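Caspase-1 (Spodoptera frugiperda, PDB 1M72) cleaves proteins as a cysteine protease of the caspase family and probably takes part in the activation cascade that carries out apoptosis. Local coordinates at residues C[201-206]-C[234-239]; C[209-214]-C[226-231]; C[219-224]-C[261-266]. One frame throughout, in Å; residues are numbered along the deposited sequence.

Overall arrangement
All six segments follow the predicted propeptide between the large and small subunits, so they belong to the small-subunit part of the caspase fold. From the N-terminal side, 201-206 starts helix 203-215, 209-214 continues it, and 219-224 turns into helix 221-235. Segment 226-231 then packs back on 209-214, closing interaction 2, and 234-239 returns to 201-206, closing interaction 1 around it; interaction 2 is nested inside. Interaction 3 closes last, when 261-266, beyond strand 254-257, the last of this chain's central sheet, meets 219-224; its loop crosses the other two. Helix 221-235 serves all three contacts: its start meets the C-terminal loop, its middle meets helix 203-215, and its end leads to the peptide-binding cleft.

Interaction 1 of 3, residues C[201-206]-C[234-239]; sequences GSWFMQ and LDFESN
The aromatic pair Trp-203 and Phe-236 belongs to the substrate cleft of the caspase fold, close to where the bound peptide lies. Trp-203 opens helix 203-215, and Phe-236 sits on the loop that leaves helix 221-235. Their rings form an offset stack: the five-membered ring of Trp-203 and the ring of Phe-236 have centroids 4.2 Å apart and planes tilted by 24°. Because the two side chains run past each other in opposite directions, each also lays its own methylene on the other's face. Phe-236 CB lies 3.4 Å from the centroid of the six-membered ring of Trp-203, and Trp-203 CB sits almost centrally over the Phe-236 ring, 3.9 Å from its centroid; both are CH-pi contacts. Trp-203 reaches out this way with CG anti to its carbonyl carbon (chi1 -66°). Its far corner, CH2, meets the loop backbone, 3.2 Å from Ser-238 N, near the plane of the indole. The loop is held there by Ser-238 OG, which hydrogen-bonds Gln-249 N and Met-246 O. One residue on, Asn-239 N hydrogen-bonds an acidic side chain of the bound peptide, and Trp-203 itself also stacks on Trp-195. Glu-237 turns away to a salt bridge with Arg-175 of the second subunit. At the outer rim of Phe-236 stands the amide of Gln-206, nearly perpendicular to the ring, with Gln-206 OE1 in the ring plane, 3.6 Å from Phe-236 CE1. The amide is tied down: Gln-206 NE2 donates to Gly-201 O over 3.0 Å, approaching from above the carbonyl plane.

Interaction 2 of 3, residues C[209-214]-C[226-231]; sequences CEELRY and TFVCQK
The carboxylate of Glu-211 and the ring of Phe-227 are the flat groups nearest the seam between two packed helices of the caspase small subunit, 203-215 and 221-235, but it is CB of Phe-227, not its ring, that touches. Their planes stand 62° apart and the ring itself leads away, leaving Phe-227 CB 4.0 Å from Glu-211 OE1. Lys-231 NZ reaches the carboxylate on the anti side of OE1, a little out of the plane. The flat guanidinium of Arg-213, turned away from the contact, has one face over the carbonyl oxygen of Cys-209 and donates from NH2 to Asn-60 in helix 54-67.

The short helical segments run at 135° to each other, with axes 9.6 Å apart at closest approach. Between them, the aliphatic part of Glu-211 slides past Val-228 in the opposite direction, and Glu-211 CB rests 3.7 Å from Val-228 CG2. Beyond CB the Glu-211 chain bends (chi2 51°), which turns its carboxylate toward Lys-231 and Phe-227 on the facing helix.

The polar side of the contact is a salt-bridge network. Lys-231 starts with CG anti to its backbone N, then curls through its remaining torsions until its ammonium sits between two acidic side chains from consecutive residues. This setting probably favours its charged form. Arg-219 adds a long, weak ion pair to the other oxygen of Glu-211. Farther out, Phe-227 packs on Pro-23 of the second subunit, which puts helix 221-235 at the interface with that second copy of the protein. Lys-231 NZ lies 3.2 Å from Glu-211 OE1; the bond it gives to Glu-210 OE1, equally long at 3.2 Å, is weak.

Interaction 3 of 3, residues C[219-224]-C[261-266]; sequences RDILTL and RLLVFG
Ile-221 N donates to Leu-263 O across the contact, 2.8 Å away and in the carbonyl plane, with an N-H...O angle of 146°. The same oxygen takes a second, softer approach from Asp-220, whose CA lies 3.1 Å from Leu-263 O in a CA-H...O contact. One carbonyl therefore meets the chain at two consecutive residues just as the helix starts. Apolar groups close in around it. Ile-221 places CG2 between its backbone N and its carbonyl carbon, and there CG2 lies 3.8 Å from Leu-263 CB. On the next residue of the loop, Val-264 CG2 packs against the Asp-220 backbone, 3.6 Å from Asp-220 CA, while CD2 of Leu-262 reaches the Asp-220 carboxylate.

A water adds a second polar link: it gives a hydrogen to Asp-220 OD1 at 3.0 Å and accepts one from Leu-263 N at 2.9 Å. The backbone of Leu-263 is thus engaged at both its N-H and its C=O. Asp-220 is in turn positioned by Thr-223, which uses two groups. Thr-223 N donates to OD1 from above the carboxylate plane, and Thr-223 OG1 gives its hydrogen to Asp-220 OD2, 2.7 Å away on the syn side but tilted well out of the carboxylate plane. With chi1 at 81°, the carboxylate folds back over the first turn to receive them.

In the next shell, Ile-221 rests on Leu-183 of strand 182-186 and Leu-263 on Leu-144 of strand 143-148, both in the central sheet. Thr-223 packs against Leu-262 of the second subunit, and Leu-222 against its Thr-226. The arrangement is an aspartate N-cap on helix 221-235 of the caspase small subunit, joined to the C-terminal loop beside the interface between the two heterodimers.

Interaction 1 of 3, residues C[201-206]-C[234-239]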
loop_
_atom_site.group_PDB
_atom_site.type_symbol
_atom_site.label_atom_id
_atom_site.label_comp_id
_atom_site.label_asym_id
_atom_site.label_seq_id
_atom_site.Cartn_x
_atom_site.Cartn_y
_atom_site.Cartn_z
ATOM N N GLY C 201 6.681 -23.117 6.711
ATOM C CA GLY C 201 6.661 -21.705 7.044
ATOM C C GLY C 201 5.436 -20.961 6.511
ATOM O O GLY C 201 4.509 -21.563 5.943
ATOM N N SER C 202 5.407 -19.639 6.665
ATOM C CA SER C 202 4.228 -18.903 6.200
ATOM C C SER C 202 4.116 -18.790 4.675
ATOM O O SER C 202 5.115 -18.821 3.943
ATOM C CB SER C 202 4.182 -17.497 6.822
ATOM O OG SER C 202 5.153 -16.636 6.266
ATOM N N TRP C 203 2.883 -18.656 4.196
ATOM C CA TRP C 203 2.655 -18.515 2.770
ATOM C C TRP C 203 3.425 -17.291 2.281
ATOM O O TRP C 203 4.210 -17.374 1.338
ATOM C CB TRP C 203 1.164 -18.354 2.447
ATOM C CG TRP C 203 0.314 -19.571 2.767
ATOM C CD1 TRP C 203 0.735 -20.754 3.296
ATOM C CD2 TRP C 203 -1.107 -19.699 2.576
ATOM N NE1 TRP C 203 -0.335 -21.616 3.446
ATOM C CE2 TRP C 203 -1.473 -20.995 3.009
ATOM C CE3 TRP C 203 -2.107 -18.844 2.073
ATOM C CZ2 TRP C 203 -2.803 -21.463 2.956
ATOM C CZ3 TRP C 203 -3.428 -19.302 2.016
ATOM C CH2 TRP C 203 -3.766 -20.602 2.457
ATOM N N PHE C 204 3.212 -16.162 2.952
ATOM C CA PHE C 204 3.863 -14.911 2.597
ATOM C C PHE C 204 5.401 -15.053 2.527
ATOM O O PHE C 204 6.004 -14.704 1.514
ATOM C CB PHE C 204 3.454 -13.816 3.603
ATOM C CG PHE C 204 4.035 -12.456 3.308
ATOM C CD1 PHE C 204 3.900 -11.876 2.041
ATOM C CD2 PHE C 204 4.674 -11.729 4.318
ATOM C CE1 PHE C 204 4.395 -10.580 1.791
ATOM C CE2 PHE C 204 5.172 -10.430 4.080
ATOM C CZ PHE C 204 5.031 -9.859 2.813
ATOM N N MET C 205 6.021 -15.553 3.594
ATOM C CA MET C 205 7.461 -15.724 3.616
ATOM C C MET C 205 7.960 -16.775 2.594
ATOM O O MET C 205 9.041 -16.617 2.036
ATOM C CB MET C 205 7.931 -16.055 5.025
ATOM C CG MET C 205 7.881 -14.878 5.947
ATOM S SD MET C 205 9.087 -13.544 5.500
ATOM C CE MET C 205 8.311 -12.161 6.164
ATOM N N GLN C 206 7.184 -17.823 2.325
ATOM C CA GLN C 206 7.616 -18.797 1.314
ATOM C C GLN C 206 7.678 -18.097 -0.045
ATOM O O GLN C 206 8.639 -18.257 -0.826
ATOM C CB GLN C 206 6.629 -19.962 1.169
ATOM C CG GLN C 206 6.611 -20.962 2.289
ATOM C CD GLN C 206 5.552 -22.032 2.046
ATOM O OE1 GLN C 206 5.614 -22.751 1.053
ATOM N NE2 GLN C 206 4.571 -22.131 2.952
ATOM N N LEU C 234 -2.459 -17.403 -5.720
ATOM C CA LEU C 234 -2.743 -18.576 -6.560
ATOM C C LEU C 234 -2.271 -19.934 -6.089
ATOM O O LEU C 234 -3.023 -20.901 -6.171
ATOM C CB LEU C 234 -2.195 -18.375 -7.971
ATOM C CG LEU C 234 -2.623 -17.116 -8.717
ATOM C CD1 LEU C 234 -1.912 -17.098 -10.068
ATOM C CD2 LEU C 234 -4.119 -17.085 -8.896
ATOM N N ASP C 235 -1.041 -20.020 -5.601
ATOM C CA ASP C 235 -0.484 -21.308 -5.200
ATOM C C ASP C 235 -0.754 -21.813 -3.788
ATOM O O ASP C 235 -0.215 -22.836 -3.376
ATOM C CB ASP C 235 1.017 -21.280 -5.435
ATOM C CG ASP C 235 1.382 -20.818 -6.844
ATOM O OD1 ASP C 235 0.573 -20.979 -7.793
ATOM O OD2 ASP C 235 2.514 -20.296 -7.004
ATOM N N PHE C 236 -1.557 -21.090 -3.023
ATOM C CA PHE C 236 -1.844 -21.524 -1.683
ATOM C C PHE C 236 -3.322 -21.529 -1.465
ATOM O O PHE C 236 -4.056 -20.686 -1.994
ATOM C CB PHE C 236 -1.199 -20.597 -0.650
ATOM C CG PHE C 236 0.300 -20.644 -0.650
ATOM C CD1 PHE C 236 0.982 -21.551 0.160
ATOM C CD2 PHE C 236 1.021 -19.794 -1.458
ATOM C CE1 PHE C 236 2.367 -21.601 0.162
ATOM C CE2 PHE C 236 2.412 -19.834 -1.469
ATOM C CZ PHE C 236 3.089 -20.733 -0.661
ATOM N N GLU C 237 -3.734 -22.522 -0.695
ATOM C CA GLU C 237 -5.098 -22.683 -0.286
ATOM C C GLU C 237 -5.023 -23.522 0.988
ATOM O O GLU C 237 -4.272 -24.514 1.073
ATOM C CB GLU C 237 -5.916 -23.363 -1.354
ATOM C CG GLU C 237 -7.375 -23.363 -0.994
ATOM C CD GLU C 237 -8.167 -24.121 -2.010
ATOM O OE1 GLU C 237 -8.949 -23.503 -2.772
ATOM O OE2 GLU C 237 -7.974 -25.352 -2.059
ATOM N N SER C 238 -5.770 -23.105 1.998
ATOM C CA SER C 238 -5.701 -23.817 3.259
ATOM C C SER C 238 -6.303 -25.213 3.178
ATOM O O SER C 238 -7.216 -25.496 2.377
ATOM C CB SER C 238 -6.411 -23.021 4.381
ATOM O OG SER C 238 -7.831 -23.065 4.234
ATOM N N ASN C 239 -5.763 -26.074 4.011
ATOM C CA ASN C 239 -6.270 -27.428 4.119
ATOM C C ASN C 239 -6.382 -27.688 5.610
ATOM O O ASN C 239 -5.366 -27.799 6.315
ATOM C CB ASN C 239 -5.333 -28.465 3.469
ATOM C CG ASN C 239 -5.780 -29.914 3.734
ATOM O OD1 ASN C 239 -5.106 -30.657 4.441
ATOM N ND2 ASN C 239 -6.915 -30.307 3.176
#

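Interaction 2 of 3, residues C[209-214]-C[226-231]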
loop_
_atom_site.group_PDB
_atom_site.type_symbol
_atom_site.label_atom_id
_atom_site.label_comp_id
_atom_site.label_asym_id
_atom_site.label_seq_id
_atom_site.Cartn_x
_atom_site.Cartn_y
_atom_site.Cartn_z
ATOM N N CYS C 209 10.561 -15.167 -0.112
ATOM C CA CYS C 209 11.896 -15.725 -0.236
ATOM C C CYS C 209 12.158 -16.319 -1.618
ATOM O O CYS C 209 13.262 -16.137 -2.186
ATOM C CB CYS C 209 12.137 -16.755 0.871
ATOM S SG CYS C 209 12.284 -15.948 2.497
ATOM N N GLU C 210 11.155 -16.998 -2.170
ATOM C CA GLU C 210 11.285 -17.566 -3.510
ATOM C C GLU C 210 11.449 -16.468 -4.577
ATOM O O GLU C 210 12.300 -16.577 -5.458
ATOM C CB GLU C 210 10.074 -18.458 -3.862
ATOM C CG GLU C 210 10.163 -19.099 -5.255
ATOM C CD GLU C 210 9.107 -20.209 -5.504
ATOM O OE1 GLU C 210 7.883 -19.929 -5.446
ATOM O OE2 GLU C 210 9.500 -21.375 -5.772
ATOM N N GLU C 211 10.663 -15.400 -4.499
ATOM C CA GLU C 211 10.767 -14.338 -5.501
ATOM C C GLU C 211 12.091 -13.571 -5.367
ATOM O O GLU C 211 12.681 -13.143 -6.376
ATOM C CB GLU C 211 9.591 -13.375 -5.360
ATOM C CG GLU C 211 9.160 -12.742 -6.641
ATOM C CD GLU C 211 8.915 -13.767 -7.752
ATOM O OE1 GLU C 211 8.047 -14.653 -7.592
ATOM O OE2 GLU C 211 9.598 -13.671 -8.788
ATOM N N LEU C 212 12.537 -13.389 -4.121
ATOM C CA LEU C 212 13.802 -12.726 -3.842
ATOM C C LEU C 212 14.952 -13.587 -4.359
ATOM O O LEU C 212 15.920 -13.051 -4.889
ATOM C CB LEU C 212 13.987 -12.476 -2.344
ATOM C CG LEU C 212 13.167 -11.307 -1.765
ATOM C CD1 LEU C 212 13.424 -11.148 -0.268
ATOM C CD2 LEU C 212 13.521 -9.996 -2.523
ATOM N N ARG C 213 14.860 -14.911 -4.213
ATOM C CA ARG C 213 15.920 -15.776 -4.742
ATOM C C ARG C 213 15.994 -15.697 -6.283
ATOM O O ARG C 213 17.076 -15.602 -6.841
ATOM C CB ARG C 213 15.700 -17.234 -4.333
ATOM C CG ARG C 213 16.366 -17.650 -3.052
ATOM C CD ARG C 213 16.089 -19.145 -2.793
ATOM N NE ARG C 213 15.080 -19.371 -1.745
ATOM C CZ ARG C 213 13.821 -19.758 -1.955
ATOM N NH1 ARG C 213 13.383 -19.982 -3.193
ATOM N NH2 ARG C 213 12.984 -19.890 -0.927
ATOM N N TYR C 214 14.839 -15.715 -6.954
ATOM C CA TYR C 214 14.754 -15.667 -8.421
ATOM C C TYR C 214 15.107 -14.331 -9.081
ATOM O O TYR C 214 15.854 -14.309 -10.055
ATOM C CB TYR C 214 13.340 -16.081 -8.887
ATOM C CG TYR C 214 13.081 -15.977 -10.399
ATOM C CD1 TYR C 214 13.712 -16.851 -11.314
ATOM C CD2 TYR C 214 12.217 -14.996 -10.916
ATOM C CE1 TYR C 214 13.488 -16.751 -12.712
ATOM C CE2 TYR C 214 11.984 -14.876 -12.309
ATOM C CZ TYR C 214 12.629 -15.761 -13.202
ATOM O OH TYR C 214 12.425 -15.624 -14.576
ATOM N N THR C 226 4.494 -7.593 -6.385
ATOM C CA THR C 226 3.284 -7.889 -7.139
ATOM C C THR C 226 3.288 -9.411 -7.416
ATOM O O THR C 226 2.281 -10.090 -7.219
ATOM C CB THR C 226 3.243 -7.165 -8.454
ATOM O OG1 THR C 226 2.982 -5.781 -8.218
ATOM C CG2 THR C 226 2.146 -7.722 -9.335
ATOM N N PHE C 227 4.430 -9.959 -7.830
ATOM C CA PHE C 227 4.476 -11.376 -8.075
ATOM C C PHE C 227 4.466 -12.188 -6.779
ATOM O O PHE C 227 4.050 -13.349 -6.764
ATOM C CB PHE C 227 5.667 -11.712 -8.991
ATOM C CG PHE C 227 5.527 -11.116 -10.390
ATOM C CD1 PHE C 227 6.596 -10.436 -10.989
ATOM C CD2 PHE C 227 4.272 -11.123 -11.035
ATOM C CE1 PHE C 227 6.409 -9.762 -12.180
ATOM C CE2 PHE C 227 4.061 -10.440 -12.250
ATOM C CZ PHE C 227 5.133 -9.752 -12.820
ATOM N N VAL C 228 4.917 -11.595 -5.683
ATOM C CA VAL C 228 4.843 -12.298 -4.424
ATOM C C VAL C 228 3.305 -12.459 -4.125
ATOM O O VAL C 228 2.871 -13.521 -3.649
ATOM C CB VAL C 228 5.551 -11.507 -3.271
ATOM C CG1 VAL C 228 5.232 -12.161 -1.909
ATOM C CG2 VAL C 228 7.080 -11.510 -3.451
ATOM N N CYS C 229 2.503 -11.430 -4.427
ATOM C CA CYS C 229 1.051 -11.457 -4.179
ATOM C C CYS C 229 0.350 -12.508 -5.043
ATOM O O CYS C 229 -0.585 -13.210 -4.616
ATOM C CB CYS C 229 0.418 -10.074 -4.441
ATOM S SG CYS C 229 0.820 -8.819 -3.175
ATOM N N GLN C 230 0.831 -12.619 -6.269
ATOM C CA GLN C 230 0.302 -13.587 -7.205
ATOM C C GLN C 230 0.560 -14.987 -6.691
ATOM O O GLN C 230 -0.325 -15.837 -6.644
ATOM C CB GLN C 230 0.946 -13.391 -8.583
ATOM C CG GLN C 230 0.277 -14.222 -9.633
ATOM C CD GLN C 230 0.871 -14.060 -11.020
ATOM O OE1 GLN C 230 0.843 -12.955 -11.639
ATOM N NE2 GLN C 230 1.406 -15.173 -11.542
ATOM N N LYS C 231 1.782 -15.225 -6.280
ATOM C CA LYS C 231 2.123 -16.526 -5.778
ATOM C C LYS C 231 1.215 -16.871 -4.577
ATOM O O LYS C 231 0.564 -17.943 -4.565
ATOM C CB LYS C 231 3.601 -16.521 -5.401
ATOM C CG LYS C 231 4.208 -17.864 -5.145
ATOM C CD LYS C 231 4.965 -18.390 -6.378
ATOM C CE LYS C 231 6.046 -17.388 -6.854
ATOM N NZ LYS C 231 6.862 -16.904 -5.711
#

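Interaction 3 of 3, residues C[219-224]-C[261-266]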
loop_
_atom_site.group_PDB
_atom_site.type_symbol
_atom_site.label_atom_id
_atom_site.label_comp_id
_atom_site.label_asym_id
_atom_site.label_seq_id
_atom_site.Cartn_x
_atom_site.Cartn_y
_atom_site.Cartn_z
ATOM N N ARG C 219 14.864 -7.092 -10.306
ATOM C CA ARG C 219 13.509 -6.597 -10.455
ATOM C C ARG C 219 13.197 -5.514 -9.432
ATOM O O ARG C 219 13.678 -5.594 -8.310
ATOM C CB ARG C 219 12.606 -7.803 -10.315
ATOM C CG ARG C 219 11.155 -7.577 -10.264
ATOM C CD ARG C 219 10.490 -8.930 -10.424
ATOM N NE ARG C 219 10.638 -9.405 -11.794
ATOM C CZ ARG C 219 10.291 -10.612 -12.242
ATOM N NH1 ARG C 219 9.763 -11.536 -11.434
ATOM N NH2 ARG C 219 10.462 -10.880 -13.534
ATOM N N ASP C 220 12.425 -4.486 -9.812
ATOM C CA ASP C 220 12.089 -3.462 -8.831
ATOM C C ASP C 220 11.112 -4.055 -7.774
ATOM O O ASP C 220 10.306 -4.972 -8.067
ATOM C CB ASP C 220 11.548 -2.202 -9.505
ATOM C CG ASP C 220 10.081 -2.299 -9.868
ATOM O OD1 ASP C 220 9.239 -2.049 -8.970
ATOM O OD2 ASP C 220 9.787 -2.631 -11.048
ATOM N N ILE C 221 11.248 -3.527 -6.556
ATOM C CA ILE C 221 10.541 -3.982 -5.373
ATOM C C ILE C 221 9.022 -4.081 -5.539
ATOM O O ILE C 221 8.426 -5.119 -5.208
ATOM C CB ILE C 221 10.971 -3.099 -4.101
ATOM C CG1 ILE C 221 10.735 -3.880 -2.798
ATOM C CG2 ILE C 221 10.146 -1.822 -4.009
ATOM C CD1 ILE C 221 11.229 -5.273 -2.845
ATOM N N LEU C 222 8.394 -3.040 -6.084
ATOM C CA LEU C 222 6.951 -3.108 -6.282
ATOM C C LEU C 222 6.559 -4.244 -7.251
ATOM O O LEU C 222 5.638 -5.006 -6.958
ATOM C CB LEU C 222 6.400 -1.737 -6.710
ATOM C CG LEU C 222 6.544 -0.735 -5.530
ATOM C CD1 LEU C 222 5.808 0.551 -5.837
ATOM C CD2 LEU C 222 5.991 -1.346 -4.213
ATOM N N THR C 223 7.303 -4.410 -8.351
ATOM C CA THR C 223 6.996 -5.463 -9.316
ATOM C C THR C 223 7.197 -6.828 -8.696
ATOM O O THR C 223 6.431 -7.777 -8.923
ATOM C CB THR C 223 7.876 -5.347 -10.553
ATOM O OG1 THR C 223 7.554 -4.124 -11.237
ATOM C CG2 THR C 223 7.657 -6.540 -11.483
ATOM N N LEU C 224 8.229 -6.900 -7.882
ATOM C CA LEU C 224 8.585 -8.124 -7.186
ATOM C C LEU C 224 7.485 -8.520 -6.183
ATOM O O LEU C 224 7.091 -9.663 -6.130
ATOM C CB LEU C 224 9.906 -7.906 -6.465
ATOM C CG LEU C 224 10.536 -9.197 -5.981
ATOM C CD1 LEU C 224 12.065 -9.143 -6.265
ATOM C CD2 LEU C 224 10.215 -9.401 -4.505
ATOM N N ARG C 261 10.831 6.560 -5.375
ATOM C CA ARG C 261 11.690 6.148 -6.464
ATOM C C ARG C 261 11.569 4.621 -6.572
ATOM O O ARG C 261 10.984 3.971 -5.703
ATOM C CB ARG C 261 13.152 6.548 -6.200
ATOM C CG ARG C 261 13.353 8.019 -5.806
ATOM C CD ARG C 261 14.831 8.315 -5.672
ATOM N NE ARG C 261 15.058 9.623 -5.059
ATOM C CZ ARG C 261 14.766 10.790 -5.642
ATOM N NH1 ARG C 261 14.247 10.842 -6.883
ATOM N NH2 ARG C 261 14.942 11.909 -4.956
ATOM N N LEU C 262 12.106 4.060 -7.656
ATOM C CA LEU C 262 12.039 2.633 -7.869
ATOM C C LEU C 262 13.175 2.011 -7.097
ATOM O O LEU C 262 14.236 2.601 -6.952
ATOM C CB LEU C 262 12.150 2.294 -9.358
ATOM C CG LEU C 262 11.009 2.649 -10.313
ATOM C CD1 LEU C 262 11.515 2.461 -11.720
ATOM C CD2 LEU C 262 9.792 1.756 -10.113
ATOM N N LEU C 263 12.937 0.821 -6.592
ATOM C CA LEU C 263 13.970 0.129 -5.837
ATOM C C LEU C 263 14.436 -1.184 -6.492
ATOM O O LEU C 263 13.706 -2.174 -6.552
ATOM C CB LEU C 263 13.495 -0.130 -4.386
ATOM C CG LEU C 263 14.373 -1.058 -3.522
ATOM C CD1 LEU C 263 15.850 -0.706 -3.624
ATOM C CD2 LEU C 263 13.906 -0.975 -2.114
ATOM N N VAL C 264 15.647 -1.166 -7.022
ATOM C CA VAL C 264 16.270 -2.341 -7.619
ATOM C C VAL C 264 17.550 -2.549 -6.816
ATOM O O VAL C 264 18.401 -1.663 -6.751
ATOM C CB VAL C 264 16.576 -2.092 -9.087
ATOM C CG1 VAL C 264 17.626 -3.081 -9.576
ATOM C CG2 VAL C 264 15.278 -2.225 -9.896
ATOM N N PHE C 265 17.678 -3.691 -6.154
ATOM C CA PHE C 265 18.854 -3.934 -5.326
ATOM C C PHE C 265 20.226 -3.916 -6.020
ATOM O O PHE C 265 21.182 -3.322 -5.488
ATOM C CB PHE C 265 18.694 -5.238 -4.522
ATOM C CG PHE C 265 17.778 -5.094 -3.322
ATOM C CD1 PHE C 265 18.059 -4.150 -2.326
ATOM C CD2 PHE C 265 16.626 -5.883 -3.198
ATOM C CE1 PHE C 265 17.200 -3.995 -1.221
ATOM C CE2 PHE C 265 15.756 -5.744 -2.104
ATOM C CZ PHE C 265 16.035 -4.800 -1.109
ATOM N N GLY C 266 20.307 -4.548 -7.197
ATOM C CA GLY C 266 21.559 -4.606 -7.921
ATOM C C GLY C 266 22.423 -5.601 -7.196
ATOM O O GLY C 266 21.902 -6.370 -6.416
HETATM O O HOH W 1 10.245 -0.082 -6.898
#